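Local coordinates for protein heroin esterase (Rhodococcus sp., PDB 1LZL) that probably hydrolyses acetyl esters, the acetyl groups of heroin among them, as a serine esterase of the alpha/beta hydrolase fold, at residues P9-A14 / A299-G304. Residues are numbered along the deposited sequence; the frame is centred on the assembly and turned at random.
Sequences PELAAA and AVSERG. Unlike the reference sequence in segment 299-304: Ala299 (reference Gly), Ser301 (reference Arg).
Glu10, on the short N-terminal helix 9-14, hydrogen-bonds the backbone N-H of Ala299 in the first turn of helix 299-315, the last helix of the chain: a contact of a side chain with a helix amino end, backed by a small apolar touch, at the edge of the alpha/beta hydrolase domain. The helix directions differ by 107°, and the axes of the two short segments come no nearer than 10.2 Å, so the gap is spanned from the 9-14 side by side chains. The Glu10 chain runs extended beyond CG, which carries its carboxylate to the amino end of the second helix. There Ala299 N lies 2.6 Å from Glu10 OE1. The bond is nearly straight, 168° at the hydrogen. It approaches on the syn side, 30° out of the carboxylate plane. The same oxygen takes a hydrogen from a water, also at 2.6 Å, and that water in turn accepts the N-H of Val300, its oxygen 2.9 Å from Val300 N. One carboxylate oxygen thus serves two successive amides of the opening turn, one directly and one through water, and its negative charge probably gains from the positive end of the helix dipole. Beside this polar link lies a small apolar patch: Leu11 CD1 meets Val300 CG1 at 3.9 Å, the two side chains crossing at about a right angle. Leu11 CD2 comes to 4.3 Å from OG of Ser301, a hydroxyl hydrogen-bonded to Val295 and Ser292 in the preceding loop. Leu11 also packs on those two loop residues, while Val300 rests on Phe285 of edge strand 280-285. A carboxylate from a distant part of the sequence thus meets the first-turn amides at the amino end of the C-terminal helix of an alpha/beta hydrolase.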
loop_
_atom_site.group_PDB
_atom_site.type_symbol
_atom_site.label_atom_id
_atom_site.label_comp_id
_atom_site.label_asym_id
_atom_site.label_seq_id
_atom_site.Cartn_x
_atom_site.Cartn_y
_atom_site.Cartn_z
ATOM N N PRO A 9 -20.787 -11.762 8.898
ATOM C CA PRO A 9 -22.103 -11.403 8.345
ATOM C C PRO A 9 -22.287 -9.959 7.901
ATOM O O PRO A 9 -23.016 -9.648 6.942
ATOM C CB PRO A 9 -23.043 -11.699 9.543
ATOM C CG PRO A 9 -22.351 -12.878 10.153
ATOM C CD PRO A 9 -20.891 -12.498 10.180
ATOM N N GLU A 10 -21.572 -9.083 8.611
ATOM C CA GLU A 10 -21.597 -7.652 8.348
ATOM C C GLU A 10 -21.009 -7.350 6.972
ATOM O O GLU A 10 -21.391 -6.422 6.239
ATOM C CB GLU A 10 -20.841 -6.926 9.467
ATOM C CG GLU A 10 -21.671 -6.545 10.672
ATOM C CD GLU A 10 -21.036 -5.465 11.523
ATOM O OE1 GLU A 10 -19.861 -5.599 11.921
ATOM O OE2 GLU A 10 -21.706 -4.454 11.809
ATOM N N LEU A 11 -20.047 -8.152 6.569
ATOM C CA LEU A 11 -19.379 -7.951 5.281
ATOM C C LEU A 11 -20.189 -8.620 4.180
ATOM O O LEU A 11 -20.414 -8.023 3.132
ATOM C CB LEU A 11 -17.969 -8.545 5.335
ATOM C CG LEU A 11 -17.016 -7.721 6.212
ATOM C CD1 LEU A 11 -15.643 -8.378 6.199
ATOM C CD2 LEU A 11 -17.010 -6.294 5.748
ATOM N N ALA A 12 -20.574 -9.849 4.477
ATOM C CA ALA A 12 -21.393 -10.733 3.667
ATOM C C ALA A 12 -22.446 -9.963 2.890
ATOM O O ALA A 12 -22.664 -10.164 1.698
ATOM C CB ALA A 12 -22.116 -11.775 4.521
ATOM N N ALA A 13 -23.097 -9.079 3.622
ATOM C CA ALA A 13 -24.068 -8.118 3.135
ATOM C C ALA A 13 -23.586 -7.322 1.937
ATOM O O ALA A 13 -24.149 -7.285 0.833
ATOM C CB ALA A 13 -24.392 -7.202 4.327
ATOM N N ALA A 14 -22.465 -6.636 2.098
ATOM C CA ALA A 14 -21.883 -5.750 1.107
ATOM C C ALA A 14 -21.446 -6.493 -0.146
ATOM O O ALA A 14 -21.044 -5.912 -1.163
ATOM C CB ALA A 14 -20.718 -5.015 1.772
ATOM N N ALA A 299 -17.939 -3.859 12.068
ATOM C CA ALA A 299 -17.093 -3.763 13.272
ATOM C C ALA A 299 -15.659 -4.238 13.008
ATOM O O ALA A 299 -14.758 -3.622 13.574
ATOM C CB ALA A 299 -17.726 -4.527 14.423
ATOM N N VAL A 300 -15.462 -5.274 12.188
ATOM C CA VAL A 300 -14.098 -5.803 11.942
ATOM C C VAL A 300 -13.273 -4.778 11.170
ATOM O O VAL A 300 -12.053 -4.680 11.417
ATOM C CB VAL A 300 -14.101 -7.158 11.212
ATOM C CG1 VAL A 300 -14.646 -7.052 9.774
ATOM C CG2 VAL A 300 -12.702 -7.776 11.214
ATOM N N SER A 301 -13.909 -4.035 10.266
ATOM C CA SER A 301 -13.252 -2.918 9.568
ATOM C C SER A 301 -12.921 -1.803 10.554
ATOM O O SER A 301 -11.793 -1.260 10.545
ATOM C CB SER A 301 -14.151 -2.411 8.431
ATOM O OG SER A 301 -14.375 -3.448 7.487
ATOM N N GLU A 302 -13.855 -1.449 11.433
ATOM C CA GLU A 302 -13.594 -0.390 12.436
ATOM C C GLU A 302 -12.429 -0.784 13.321
ATOM O O GLU A 302 -11.562 0.065 13.575
ATOM C CB GLU A 302 -14.869 -0.062 13.255
ATOM C CG GLU A 302 -15.937 0.548 12.312
ATOM C CD GLU A 302 -17.235 0.785 13.063
ATOM O OE1 GLU A 302 -17.359 0.340 14.228
ATOM O OE2 GLU A 302 -18.106 1.449 12.467
ATOM N N ARG A 303 -12.400 -2.036 13.791
ATOM C CA ARG A 303 -11.265 -2.506 14.583
ATOM C C ARG A 303 -9.949 -2.378 13.808
ATOM O O ARG A 303 -8.916 -1.966 14.371
ATOM C CB ARG A 303 -11.375 -3.985 14.907
ATOM C CG ARG A 303 -12.344 -4.407 15.984
ATOM C CD ARG A 303 -11.999 -5.780 16.470
ATOM N NE ARG A 303 -12.255 -6.969 15.652
ATOM C CZ ARG A 303 -11.292 -7.900 15.501
ATOM N NH1 ARG A 303 -10.072 -7.803 16.039
ATOM N NH2 ARG A 303 -11.483 -9.018 14.789
ATOM N N GLY A 304 -9.964 -2.778 12.538
ATOM C CA GLY A 304 -8.733 -2.689 11.724
ATOM C C GLY A 304 -8.264 -1.255 11.550
ATOM O O GLY A 304 -7.088 -0.925 11.652
HETATM O O HOH W 1 -17.677 -7.072 11.671
#